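Local coordinates for 5-oxopent-3-ene-1,2,5-tricarboxylate decarboxylase (Exiguobacterium antarcticum B7, PDB 6IYM), which belongs to the fumarylacetoacetate hydrolase family and, in a two-chain assembly, binds a magnesium ion through acidic side chains, at residues I73-N78 against V219-E224; Y79-K84 against T241-G246; D87-G92 against L213-V218; G92-F97 against T223-G228; R159-E164 against K172-F177. All coordinates share one frame; numbering follows the deposited sequence.

Contact 1 of 5, residues I73-N78 against V219-E224; sequences ICVGKN and VTILTE
The first torsion of N78 (chi1 -159°) sets CG opposite the backbone N and swings the carboxamide toward the helix, while the extended second torsion of I221 (161°) carries CD1 forward to the amide. The two side chains meet at a slant, N78 ND2 lying 3.7 Å from I221 CD1. This is a methyl resting against an amide nitrogen, not a polar bond. The other branch of I221 serves a second neighbour: I221 CG2 reaches V75 CG2 at 4.4 Å, a loose apolar touch. One forked side chain from helix 218-225 thus spans the end of strand 72-75 and the loop that follows it. The CA atoms of V75 and I221 remain 8.4 Å apart, so the elements meet through side chains. Around them, V75 also packs on L96 of the adjacent strand, and I221 on I237 of strand 236-238. The polar ends of N78 are both used: ND2 donates to T239 O, and OD1 receives R216 N. These bonds fix which way round the amide lies and satisfy it within a buried setting. The contact therefore combines two kinds of surface: hydrophobic packing between helix and sheet, and an amide locked by backbone partners, whose nitrogen can lie against a methyl without losing its hydrogen bond.

Contact 2 of 5, residues Y79-K84 against T241-G246; sequences YADHIK and TPAGVG
Y79 lays its ring along the backbone of T241 and P242 and buries more surface than any other residue here. P242 sits over one face: P242 CG lies 4.2 Å from the centroid of the Y79 ring, 21° off the normal, a CH-pi contact. The two side chains run side by side and point the same way, with Y79 CE2 3.9 Å from P242 CG. The carbonyl of T241 approaches obliquely, its O atom 3.2 Å from Y79 CD1. CB of T241 leaves its backbone away from the 79-84 loop, and OG1 bonds G125 O and Q207 NE2 close to the magnesium ion. A243, next in buried area, points its methyl at the other loop, where A243 CB meets D81 OD1 at 3.6 Å. V197 of strand 196-201 touches both Y79 and P242, placing the ring and the proline beside the five-stranded sheet. A water joins the backbones, donating to A80 O at 2.8 Å and accepting from A243 N at 3.1 Å. Chemically, the two irregular loops meet in a mainly apolar contact of ring on proline, with this water as the polar link beside it.

Contact 3 of 5, residues D87-G92 against L213-V218; sequences DTAGAG and LMLRDV
R216 reaches across to the carbonyl of G92 and holds it through two N-H groups, in one good bond and one weak one. The main bond runs from R216 NH2 to G92 O, 2.9 Å long with an N-H...O angle of 153°; the second, from R216 NH1 to G92 O at 3.3 Å, is weak. The oxygen lies at the edge of the guanidinium and near its plane, while NH2 sits almost in line with the carbonyl bond (C=O...N 162°). Beside this polar pair is a small apolar one. Both methyls of L215 approach A89, with L215 CD1 4.0 Å and L215 CD2 4.1 Å from A89 CB. One shell further out, the arginine, its chain bent at chi2 on the way to G92, is steadied along its length by F94 and I221, which both touch its side chain. N78 sets the backbone beneath: its OD1 receives R216 N, and the backbones of N78 and L215 are hydrogen-bonded. On the other side, A89 is poorly ordered and touches a crystal neighbour, so its distances are less certain. The whole lies at the surface, where the loop between strands 72-75 and 96-99 meets the one leading from strand 204-210 into helix 218-225; D217 is the N-cap of that helix, its OD1 also bonding T220 OG1.

Contact 4 of 5, residues G92-F97 against T223-G228; sequences GKFVLF and TEVSRG
The C-terminal end of helix 218-225 packs on the start of strand 96-99 and the residues leading into it, against the sheet that holds strands 72-75 and 96-99, with F94 and L96 meeting the helix. F94 has CG opposite its backbone N (chi1 -177°), which extends the ring to E224 and V225. F94 CZ is 3.6 Å from V225 CG2, and this methyl comes to the ring at its edge, near the plane, the two side chains crossing at about a right angle. F94 CE2 lies 3.4 Å from E224 CB, approached obliquely. The same V225 CG2 faces the fork of L96, equally far (4.1 Å) from L96 CD1 and L96 CD2. L96 in turn lays its CG 4.0 Å above a face of the F94 ring, toward the rim, so F94, L96 and V225 form one small cluster. E224 offers the ring only its aliphatic part: a bend at chi2 (-75°) turns the carboxylate aside, and E224 OE2 pairs with R227 NH2 at 2.6 Å. Nearby, F94 O bonds to H165 ND1 of the second subunit, whose R170 packs on L96. The chemistry divides E224 in two: its charge is paired with R227 within the same segment, while its CB adds to the apolar cluster.

Contact 5 of 5, residues R159-E164 against K172-F177; sequences RDLQKE and KSLDGF
L161 and L174 cross at about a right angle, and only their branch ends touch, L161 CD2 lying 3.9 Å from L174 CD1. L161 projects from helix 159-164, while L174 opens the type II turn that runs to F177; the turn folds L174 CB over the centre of the F177 ring, 3.6 Å above it. The second pair meets at a slant. Q162 extends beyond CG, so that Q162 NE2 comes 3.9 Å from K172 CE, an amide against an aliphatic carbon. Q162 OE1 turns to its own helix instead and accepts from R159 NH1 at 3.2 Å (N-H...O 157°), the donor tilted 30° from the carbonyl plane. K172 stays extended until chi4 (-93°), where the bend sends NZ to D155 OD2 and T157 OG1. D155 is a magnesium ligand, as is E124, which R159 NH2 meets in a salt bridge. D175, second in the turn, forms a salt bridge with R136 of the second subunit. The contact thus has an apolar end and a polar one: leucines pack helix to turn, while R159 and K172, NH1 and NZ 4.7 Å apart, reach metal-binding acids whose carboxylates probably offset the two like charges.

In the fold
From the N terminus, contact 1 starts on strand 72-75 and contact 2 in the loop that follows, their first segments adjoining; their returns, on helix 218-225 and on the loop after strand 236-238, make the two cross. Contact 3 closes a shorter loop nested inside both. Contact 4 begins at G92, shared with contact 3, and crosses it; it ends on the helix used by contact 1 and lies nested within contact 2. Contact 5 closes a short local loop inside all four others. Contacts 1 and 4 reach neighbouring strands of one sheet, contact 2 joins two loops, partly buried, contact 3 two loops at the surface, and contact 5 stands by the metal. Contacts 1, 4 and 5 also meet the second subunit.

Contact 1 of 5, residues I73-N78 against V219-E224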
# COMPACT_ATOMS: atom_id res chain seq x y z
N ILE A 73 -4.28 5.71 -0.41
CA ILE A 73 -5.49 5.17 -1.11
C ILE A 73 -6.04 6.27 -2.01
O ILE A 73 -6.25 7.37 -1.47
CB ILE A 73 -6.55 4.68 -0.11
CG1 ILE A 73 -5.97 3.60 0.82
CG2 ILE A 73 -7.78 4.20 -0.86
CD1 ILE A 73 -6.83 3.29 2.04
N CYS A 74 -6.25 5.96 -3.30
CA CYS A 74 -6.59 6.94 -4.36
C CYS A 74 -7.90 6.57 -5.05
O CYS A 74 -8.09 5.41 -5.44
CB CYS A 74 -5.49 6.99 -5.41
SG CYS A 74 -3.90 7.60 -4.76
N VAL A 75 -8.76 7.58 -5.24
CA VAL A 75 -10.04 7.48 -5.97
C VAL A 75 -9.76 7.78 -7.44
O VAL A 75 -8.92 8.66 -7.71
CB VAL A 75 -11.09 8.43 -5.36
CG1 VAL A 75 -12.40 8.39 -6.15
CG2 VAL A 75 -11.33 8.07 -3.90
N GLY A 76 -10.45 7.09 -8.36
CA GLY A 76 -10.36 7.36 -9.81
C GLY A 76 -11.17 8.61 -10.18
O GLY A 76 -11.30 9.51 -9.34
N LYS A 77 -11.72 8.68 -11.39
CA LYS A 77 -12.57 9.82 -11.84
C LYS A 77 -13.61 10.13 -10.76
O LYS A 77 -14.48 9.27 -10.49
CB LYS A 77 -13.26 9.46 -13.16
CG LYS A 77 -12.45 9.74 -14.41
CD LYS A 77 -10.99 9.33 -14.31
CE LYS A 77 -10.15 9.92 -15.42
NZ LYS A 77 -8.72 9.59 -15.23
N ASN A 78 -13.55 11.32 -10.16
CA ASN A 78 -14.45 11.73 -9.07
C ASN A 78 -14.96 13.16 -9.26
O ASN A 78 -15.51 13.69 -8.30
CB ASN A 78 -13.78 11.59 -7.71
CG ASN A 78 -14.81 11.51 -6.60
OD1 ASN A 78 -15.90 10.96 -6.81
ND2 ASN A 78 -14.50 12.09 -5.46
N VAL A 219 -17.71 12.34 2.99
CA VAL A 219 -18.46 11.34 3.81
C VAL A 219 -18.74 10.08 2.99
O VAL A 219 -18.43 8.98 3.48
CB VAL A 219 -19.70 11.93 4.50
CG1 VAL A 219 -20.64 10.86 5.02
CG2 VAL A 219 -19.29 12.84 5.64
N THR A 220 -19.20 10.17 1.74
CA THR A 220 -19.48 8.98 0.88
C THR A 220 -18.19 8.19 0.61
O THR A 220 -18.22 6.95 0.57
CB THR A 220 -20.12 9.38 -0.45
OG1 THR A 220 -21.17 10.28 -0.13
CG2 THR A 220 -20.67 8.22 -1.25
N ILE A 221 -17.08 8.88 0.35
CA ILE A 221 -15.78 8.18 0.14
C ILE A 221 -15.48 7.36 1.40
O ILE A 221 -15.26 6.15 1.26
CB ILE A 221 -14.66 9.18 -0.22
CG1 ILE A 221 -14.80 9.69 -1.66
CG2 ILE A 221 -13.31 8.55 0.04
CD1 ILE A 221 -14.07 10.96 -1.94
N LEU A 222 -15.51 7.97 2.59
CA LEU A 222 -15.19 7.30 3.88
C LEU A 222 -16.10 6.08 4.09
O LEU A 222 -15.57 4.97 4.34
CB LEU A 222 -15.36 8.31 5.01
CG LEU A 222 -14.32 9.43 5.05
CD1 LEU A 222 -14.77 10.51 6.03
CD2 LEU A 222 -12.96 8.89 5.44
N THR A 223 -17.41 6.28 3.96
CA THR A 223 -18.48 5.24 4.02
C THR A 223 -18.15 4.06 3.08
O THR A 223 -18.19 2.91 3.54
CB THR A 223 -19.82 5.88 3.64
OG1 THR A 223 -20.23 6.59 4.82
CG2 THR A 223 -20.82 4.87 3.14
N GLU A 224 -17.84 4.33 1.81
CA GLU A 224 -17.67 3.29 0.77
C GLU A 224 -16.32 2.56 0.94
O GLU A 224 -16.27 1.33 0.78
CB GLU A 224 -17.74 3.93 -0.62
CG GLU A 224 -19.14 4.34 -1.01
CD GLU A 224 -20.00 3.16 -1.40
OE1 GLU A 224 -19.68 2.51 -2.43
OE2 GLU A 224 -20.97 2.87 -0.65

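Contact 2 of 5, residues Y79-K84 against T241-G246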
# COMPACT_ATOMS: atom_id res chain seq x y z
N TYR A 79 -14.79 13.78 -10.43
CA TYR A 79 -15.18 15.21 -10.58
C TYR A 79 -16.05 15.34 -11.82
O TYR A 79 -15.69 14.76 -12.84
CB TYR A 79 -13.96 16.14 -10.65
CG TYR A 79 -13.43 16.62 -9.31
CD1 TYR A 79 -12.67 15.79 -8.50
CD2 TYR A 79 -13.69 17.90 -8.84
CE1 TYR A 79 -12.19 16.22 -7.27
CE2 TYR A 79 -13.20 18.36 -7.62
CZ TYR A 79 -12.45 17.51 -6.83
OH TYR A 79 -11.95 17.93 -5.62
N ALA A 80 -17.18 16.02 -11.68
CA ALA A 80 -18.02 16.55 -12.78
C ALA A 80 -17.28 17.70 -13.46
O ALA A 80 -16.46 18.36 -12.78
CB ALA A 80 -19.36 16.99 -12.24
N ASP A 81 -17.53 17.91 -14.75
CA ASP A 81 -16.87 18.98 -15.56
C ASP A 81 -17.60 20.31 -15.31
O ASP A 81 -17.19 21.03 -14.39
CB ASP A 81 -16.80 18.58 -17.04
CG ASP A 81 -15.61 17.70 -17.39
OD1 ASP A 81 -14.95 17.18 -16.47
OD2 ASP A 81 -15.33 17.55 -18.60
N HIS A 82 -18.64 20.61 -16.09
CA HIS A 82 -19.30 21.95 -16.14
C HIS A 82 -20.48 21.97 -15.15
O HIS A 82 -21.59 22.37 -15.55
CB HIS A 82 -19.67 22.32 -17.59
CG HIS A 82 -18.54 22.93 -18.36
ND1 HIS A 82 -17.76 22.20 -19.24
CD2 HIS A 82 -18.07 24.20 -18.38
CE1 HIS A 82 -16.85 22.99 -19.77
NE2 HIS A 82 -17.02 24.22 -19.26
N ILE A 83 -20.19 21.59 -13.90
CA ILE A 83 -21.15 21.23 -12.81
C ILE A 83 -22.25 20.30 -13.36
O ILE A 83 -21.90 19.12 -13.56
CB ILE A 83 -21.63 22.46 -11.99
CG1 ILE A 83 -22.71 22.09 -10.96
CG2 ILE A 83 -22.04 23.64 -12.88
CD1 ILE A 83 -22.72 22.97 -9.74
N LYS A 84 -23.48 20.78 -13.62
CA LYS A 84 -24.71 19.95 -13.87
C LYS A 84 -24.33 18.52 -14.31
O LYS A 84 -24.18 17.66 -13.42
CB LYS A 84 -25.68 20.65 -14.85
CG LYS A 84 -25.06 21.51 -15.95
CD LYS A 84 -25.90 21.62 -17.22
CE LYS A 84 -25.43 20.72 -18.35
NZ LYS A 84 -24.09 21.11 -18.86
N THR A 241 -9.38 14.31 -8.73
CA THR A 241 -8.80 15.52 -9.33
C THR A 241 -9.84 16.20 -10.22
O THR A 241 -10.62 15.52 -10.88
CB THR A 241 -7.53 15.13 -10.08
OG1 THR A 241 -6.79 16.35 -10.17
CG2 THR A 241 -7.79 14.49 -11.43
N PRO A 242 -9.90 17.55 -10.29
CA PRO A 242 -10.81 18.20 -11.23
C PRO A 242 -10.33 18.02 -12.68
O PRO A 242 -9.23 17.51 -12.88
CB PRO A 242 -10.80 19.68 -10.83
CG PRO A 242 -10.07 19.72 -9.49
CD PRO A 242 -9.17 18.51 -9.45
N ALA A 243 -11.16 18.44 -13.64
CA ALA A 243 -10.83 18.50 -15.09
C ALA A 243 -9.53 19.27 -15.25
O ALA A 243 -9.23 20.11 -14.33
CB ALA A 243 -11.95 19.16 -15.87
N GLY A 244 -8.80 19.06 -16.36
CA GLY A 244 -7.67 19.90 -16.78
C GLY A 244 -6.34 19.18 -16.78
O GLY A 244 -5.28 19.82 -17.03
N VAL A 245 -6.38 17.89 -16.49
CA VAL A 245 -5.22 16.95 -16.53
C VAL A 245 -4.52 17.03 -17.90
O VAL A 245 -5.21 17.14 -18.92
CB VAL A 245 -5.78 15.56 -16.15
CG1 VAL A 245 -5.32 14.43 -17.04
CG2 VAL A 245 -5.54 15.27 -14.68
N GLY A 246 -3.19 17.02 -17.92
CA GLY A 246 -2.42 17.20 -19.17
C GLY A 246 -2.89 16.24 -20.26
O GLY A 246 -2.95 16.63 -21.44
O HOH W 1 -13.91 19.44 -12.52

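Contact 3 of 5, residues D87-G92 against L213-V218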
# COMPACT_ATOMS: atom_id res chain seq x y z
N ASP A 87 -26.57 13.35 -13.41
CA ASP A 87 -26.31 12.49 -12.23
C ASP A 87 -25.06 11.63 -12.52
O ASP A 87 -24.91 10.58 -11.87
CB ASP A 87 -27.54 11.63 -11.93
CG ASP A 87 -27.75 11.22 -10.48
OD1 ASP A 87 -27.38 12.00 -9.58
OD2 ASP A 87 -28.30 10.12 -10.26
N THR A 88 -24.20 12.09 -13.44
CA THR A 88 -23.09 11.31 -14.06
C THR A 88 -22.04 12.27 -14.65
O THR A 88 -22.27 13.49 -14.61
CB THR A 88 -23.62 10.36 -15.13
OG1 THR A 88 -24.66 11.06 -15.83
CG2 THR A 88 -24.17 9.06 -14.58
N ALA A 89 -20.94 11.72 -15.18
CA ALA A 89 -19.84 12.47 -15.83
C ALA A 89 -19.10 11.58 -16.85
O ALA A 89 -18.87 12.05 -17.98
CB ALA A 89 -18.90 13.02 -14.78
N GLY A 90 -18.71 10.37 -16.43
CA GLY A 90 -18.08 9.33 -17.28
C GLY A 90 -18.17 7.97 -16.60
O GLY A 90 -17.51 7.80 -15.55
N ALA A 91 -18.94 7.03 -17.17
CA ALA A 91 -19.37 5.76 -16.54
C ALA A 91 -19.90 6.04 -15.12
O ALA A 91 -21.14 6.24 -14.97
CB ALA A 91 -18.22 4.77 -16.54
N GLY A 92 -18.99 6.12 -14.14
CA GLY A 92 -19.26 6.44 -12.72
C GLY A 92 -18.94 5.27 -11.80
O GLY A 92 -19.51 5.23 -10.70
N LEU A 213 -18.12 19.75 -7.06
CA LEU A 213 -18.25 18.93 -8.31
C LEU A 213 -17.94 17.44 -8.07
O LEU A 213 -18.08 16.67 -9.05
CB LEU A 213 -17.27 19.44 -9.37
CG LEU A 213 -17.47 20.88 -9.84
CD1 LEU A 213 -16.48 21.18 -10.97
CD2 LEU A 213 -18.89 21.13 -10.29
N MET A 214 -17.52 17.05 -6.87
CA MET A 214 -17.17 15.64 -6.52
C MET A 214 -18.39 14.72 -6.71
O MET A 214 -19.47 15.04 -6.19
CB MET A 214 -16.70 15.53 -5.06
CG MET A 214 -15.28 16.04 -4.81
SD MET A 214 -14.89 16.10 -3.04
CE MET A 214 -13.99 14.57 -2.84
N LEU A 215 -18.21 13.63 -7.44
CA LEU A 215 -19.28 12.63 -7.73
C LEU A 215 -19.55 11.82 -6.45
O LEU A 215 -20.75 11.50 -6.20
CB LEU A 215 -18.84 11.76 -8.92
CG LEU A 215 -18.43 12.52 -10.18
CD1 LEU A 215 -17.86 11.57 -11.24
CD2 LEU A 215 -19.59 13.30 -10.75
N ARG A 216 -18.51 11.57 -5.63
CA ARG A 216 -18.62 11.07 -4.23
C ARG A 216 -17.94 12.05 -3.26
O ARG A 216 -16.69 12.20 -3.33
CB ARG A 216 -18.02 9.65 -4.14
CG ARG A 216 -18.91 8.60 -4.80
CD ARG A 216 -18.14 7.44 -5.40
NE ARG A 216 -19.02 6.49 -6.08
CZ ARG A 216 -19.19 6.38 -7.39
NH1 ARG A 216 -18.56 7.18 -8.23
NH2 ARG A 216 -20.03 5.47 -7.86
N ASP A 217 -18.71 12.69 -2.39
CA ASP A 217 -18.22 13.68 -1.39
C ASP A 217 -17.37 12.95 -0.33
O ASP A 217 -17.21 11.71 -0.41
CB ASP A 217 -19.39 14.51 -0.82
CG ASP A 217 -20.25 13.79 0.19
OD1 ASP A 217 -20.18 12.55 0.24
OD2 ASP A 217 -20.97 14.49 0.94
N VAL A 218 -16.79 13.71 0.60
CA VAL A 218 -15.84 13.15 1.60
C VAL A 218 -16.56 12.05 2.39
O VAL A 218 -16.07 10.88 2.39
CB VAL A 218 -15.25 14.28 2.47
CG1 VAL A 218 -14.54 13.75 3.72
CG2 VAL A 218 -14.32 15.15 1.65

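Contact 4 of 5, residues G92-F97 against T223-G228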
# COMPACT_ATOMS: atom_id res chain seq x y z
N GLY A 92 -18.99 6.12 -14.14
CA GLY A 92 -19.26 6.44 -12.72
C GLY A 92 -18.94 5.27 -11.80
O GLY A 92 -19.51 5.23 -10.70
N LYS A 93 -18.08 4.33 -12.21
CA LYS A 93 -17.57 3.27 -11.29
C LYS A 93 -16.75 3.95 -10.19
O LYS A 93 -16.13 4.97 -10.48
CB LYS A 93 -16.83 2.20 -12.09
CG LYS A 93 -17.76 1.24 -12.82
CD LYS A 93 -17.09 0.14 -13.60
CE LYS A 93 -17.89 -1.14 -13.60
NZ LYS A 93 -17.26 -2.17 -14.46
N PHE A 94 -16.85 3.47 -8.94
CA PHE A 94 -16.04 3.87 -7.76
C PHE A 94 -14.72 3.11 -7.78
O PHE A 94 -14.72 1.93 -7.45
CB PHE A 94 -16.74 3.61 -6.43
CG PHE A 94 -15.97 4.09 -5.23
CD1 PHE A 94 -15.37 5.34 -5.23
CD2 PHE A 94 -15.90 3.32 -4.08
CE1 PHE A 94 -14.67 5.80 -4.12
CE2 PHE A 94 -15.23 3.79 -2.95
CZ PHE A 94 -14.61 5.02 -2.98
N VAL A 95 -13.66 3.77 -8.25
CA VAL A 95 -12.37 3.15 -8.65
C VAL A 95 -11.39 3.48 -7.52
O VAL A 95 -11.39 4.66 -7.07
CB VAL A 95 -11.90 3.69 -10.02
CG1 VAL A 95 -10.48 3.29 -10.37
CG2 VAL A 95 -12.85 3.26 -11.14
N LEU A 96 -10.67 2.46 -7.02
CA LEU A 96 -9.71 2.61 -5.89
C LEU A 96 -8.39 1.98 -6.30
O LEU A 96 -8.44 0.92 -6.85
CB LEU A 96 -10.26 1.95 -4.63
CG LEU A 96 -11.30 2.78 -3.87
CD1 LEU A 96 -11.95 1.97 -2.75
CD2 LEU A 96 -10.68 4.05 -3.30
N PHE A 97 -7.27 2.66 -6.08
CA PHE A 97 -5.89 2.14 -6.30
C PHE A 97 -4.95 2.83 -5.31
O PHE A 97 -5.41 3.73 -4.55
CB PHE A 97 -5.46 2.35 -7.75
CG PHE A 97 -5.70 3.75 -8.21
CD1 PHE A 97 -6.91 4.11 -8.77
CD2 PHE A 97 -4.73 4.72 -8.04
CE1 PHE A 97 -7.15 5.42 -9.17
CE2 PHE A 97 -4.96 6.03 -8.42
CZ PHE A 97 -6.17 6.37 -8.99
N THR A 223 -17.41 6.28 3.96
CA THR A 223 -18.48 5.24 4.02
C THR A 223 -18.15 4.06 3.08
O THR A 223 -18.19 2.91 3.54
CB THR A 223 -19.82 5.88 3.64
OG1 THR A 223 -20.23 6.59 4.82
CG2 THR A 223 -20.82 4.87 3.14
N GLU A 224 -17.84 4.33 1.81
CA GLU A 224 -17.67 3.29 0.77
C GLU A 224 -16.32 2.56 0.94
O GLU A 224 -16.27 1.33 0.78
CB GLU A 224 -17.74 3.93 -0.62
CG GLU A 224 -19.14 4.34 -1.01
CD GLU A 224 -20.00 3.16 -1.40
OE1 GLU A 224 -19.68 2.51 -2.43
OE2 GLU A 224 -20.97 2.87 -0.65
N VAL A 225 -15.26 3.30 1.23
CA VAL A 225 -13.86 2.77 1.30
C VAL A 225 -13.77 1.78 2.45
O VAL A 225 -13.12 0.76 2.28
CB VAL A 225 -12.85 3.92 1.44
CG1 VAL A 225 -11.45 3.44 1.74
CG2 VAL A 225 -12.82 4.75 0.17
N SER A 226 -14.43 2.07 3.57
CA SER A 226 -14.26 1.35 4.85
C SER A 226 -15.18 0.13 4.93
O SER A 226 -15.18 -0.50 5.98
CB SER A 226 -14.54 2.25 6.00
OG SER A 226 -15.91 2.62 6.03
N ARG A 227 -15.97 -0.15 3.90
CA ARG A 227 -16.93 -1.28 3.89
C ARG A 227 -16.16 -2.61 3.84
O ARG A 227 -15.65 -2.98 2.74
CB ARG A 227 -17.90 -1.15 2.72
CG ARG A 227 -19.33 -0.84 3.12
CD ARG A 227 -20.26 -1.23 1.99
NE ARG A 227 -21.07 -0.10 1.56
CZ ARG A 227 -21.82 -0.09 0.47
NH1 ARG A 227 -21.86 -1.15 -0.33
NH2 ARG A 227 -22.54 0.99 0.18
N GLY A 228 -16.10 -3.33 4.97
CA GLY A 228 -15.34 -4.58 5.12
C GLY A 228 -13.83 -4.36 5.12
O GLY A 228 -13.09 -5.36 5.15

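Contact 5 of 5, residues R159-E164 against K172-F177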
# COMPACT_ATOMS: atom_id res chain seq x y z
N ARG A 159 1.11 8.26 -17.74
CA ARG A 159 -0.10 7.83 -18.50
C ARG A 159 0.21 6.59 -19.36
O ARG A 159 -0.72 5.76 -19.55
CB ARG A 159 -0.61 9.00 -19.35
CG ARG A 159 -1.02 10.22 -18.53
CD ARG A 159 -2.20 9.92 -17.64
NE ARG A 159 -2.62 11.07 -16.86
CZ ARG A 159 -3.52 11.05 -15.88
NH1 ARG A 159 -4.12 9.92 -15.54
NH2 ARG A 159 -3.83 12.17 -15.23
N ASP A 160 1.45 6.42 -19.81
CA ASP A 160 1.86 5.28 -20.69
C ASP A 160 2.06 4.03 -19.81
O ASP A 160 1.62 2.94 -20.23
CB ASP A 160 3.04 5.67 -21.60
CG ASP A 160 4.17 6.41 -20.91
OD1 ASP A 160 4.09 6.58 -19.65
OD2 ASP A 160 5.14 6.77 -21.59
N LEU A 161 2.61 4.17 -18.61
CA LEU A 161 2.81 3.04 -17.66
C LEU A 161 1.44 2.54 -17.16
O LEU A 161 1.29 1.30 -16.89
CB LEU A 161 3.72 3.50 -16.52
CG LEU A 161 5.21 3.48 -16.82
CD1 LEU A 161 5.52 4.16 -18.13
CD2 LEU A 161 5.99 4.14 -15.69
N GLN A 162 0.46 3.44 -17.07
CA GLN A 162 -0.93 3.10 -16.67
C GLN A 162 -1.49 2.02 -17.60
O GLN A 162 -2.14 1.09 -17.11
CB GLN A 162 -1.86 4.31 -16.72
CG GLN A 162 -2.12 4.98 -15.39
CD GLN A 162 -3.15 6.08 -15.56
OE1 GLN A 162 -2.98 7.02 -16.32
NE2 GLN A 162 -4.28 5.93 -14.88
N LYS A 163 -1.29 2.17 -18.90
CA LYS A 163 -1.82 1.22 -19.91
C LYS A 163 -0.88 0.02 -20.01
O LYS A 163 -1.38 -1.11 -20.16
CB LYS A 163 -2.05 1.98 -21.22
CG LYS A 163 -3.20 2.99 -21.16
CD LYS A 163 -3.65 3.52 -22.51
CE LYS A 163 -4.13 2.43 -23.44
NZ LYS A 163 -4.77 2.99 -24.66
N GLU A 164 0.43 0.24 -19.89
CA GLU A 164 1.49 -0.80 -20.03
C GLU A 164 1.38 -1.84 -18.91
O GLU A 164 1.75 -3.00 -19.14
CB GLU A 164 2.85 -0.12 -20.01
CG GLU A 164 4.04 -1.04 -20.12
CD GLU A 164 5.36 -0.32 -20.39
OE1 GLU A 164 5.35 0.74 -21.09
OE2 GLU A 164 6.41 -0.81 -19.91
N LYS A 172 1.80 5.16 -11.02
CA LYS A 172 1.52 6.20 -9.98
C LYS A 172 2.53 6.14 -8.84
O LYS A 172 2.42 6.97 -7.93
CB LYS A 172 0.07 6.06 -9.50
CG LYS A 172 -0.94 6.45 -10.57
CD LYS A 172 -2.38 6.46 -10.18
CE LYS A 172 -3.27 7.01 -11.28
NZ LYS A 172 -3.53 8.47 -11.15
N SER A 173 3.48 5.21 -8.88
CA SER A 173 4.26 4.81 -7.69
C SER A 173 5.78 4.94 -7.89
O SER A 173 6.52 4.64 -6.91
CB SER A 173 3.84 3.43 -7.27
OG SER A 173 2.48 3.44 -6.90
N LEU A 174 6.26 5.47 -9.02
CA LEU A 174 7.71 5.76 -9.22
C LEU A 174 8.17 6.76 -8.18
O LEU A 174 7.36 7.64 -7.85
CB LEU A 174 7.91 6.33 -10.63
CG LEU A 174 7.60 5.39 -11.79
CD1 LEU A 174 8.26 5.88 -13.07
CD2 LEU A 174 8.05 3.97 -11.49
N ASP A 175 9.44 6.70 -7.75
CA ASP A 175 9.98 7.65 -6.75
C ASP A 175 9.69 9.09 -7.24
O ASP A 175 9.95 9.39 -8.41
CB ASP A 175 11.46 7.40 -6.47
CG ASP A 175 11.79 6.02 -5.88
OD1 ASP A 175 10.86 5.23 -5.56
OD2 ASP A 175 12.98 5.71 -5.78
N GLY A 176 9.15 9.95 -6.38
CA GLY A 176 8.86 11.37 -6.68
C GLY A 176 7.40 11.61 -7.01
O GLY A 176 7.00 12.78 -7.00
N PHE A 177 6.60 10.56 -7.25
CA PHE A 177 5.25 10.69 -7.85
C PHE A 177 4.17 11.04 -6.82
O PHE A 177 2.96 10.97 -7.19
CB PHE A 177 4.88 9.43 -8.62
CG PHE A 177 5.42 9.36 -10.03
CD1 PHE A 177 6.58 10.01 -10.39
CD2 PHE A 177 4.79 8.57 -10.97
CE1 PHE A 177 7.08 9.92 -11.68
CE2 PHE A 177 5.28 8.48 -12.26
CZ PHE A 177 6.43 9.16 -12.62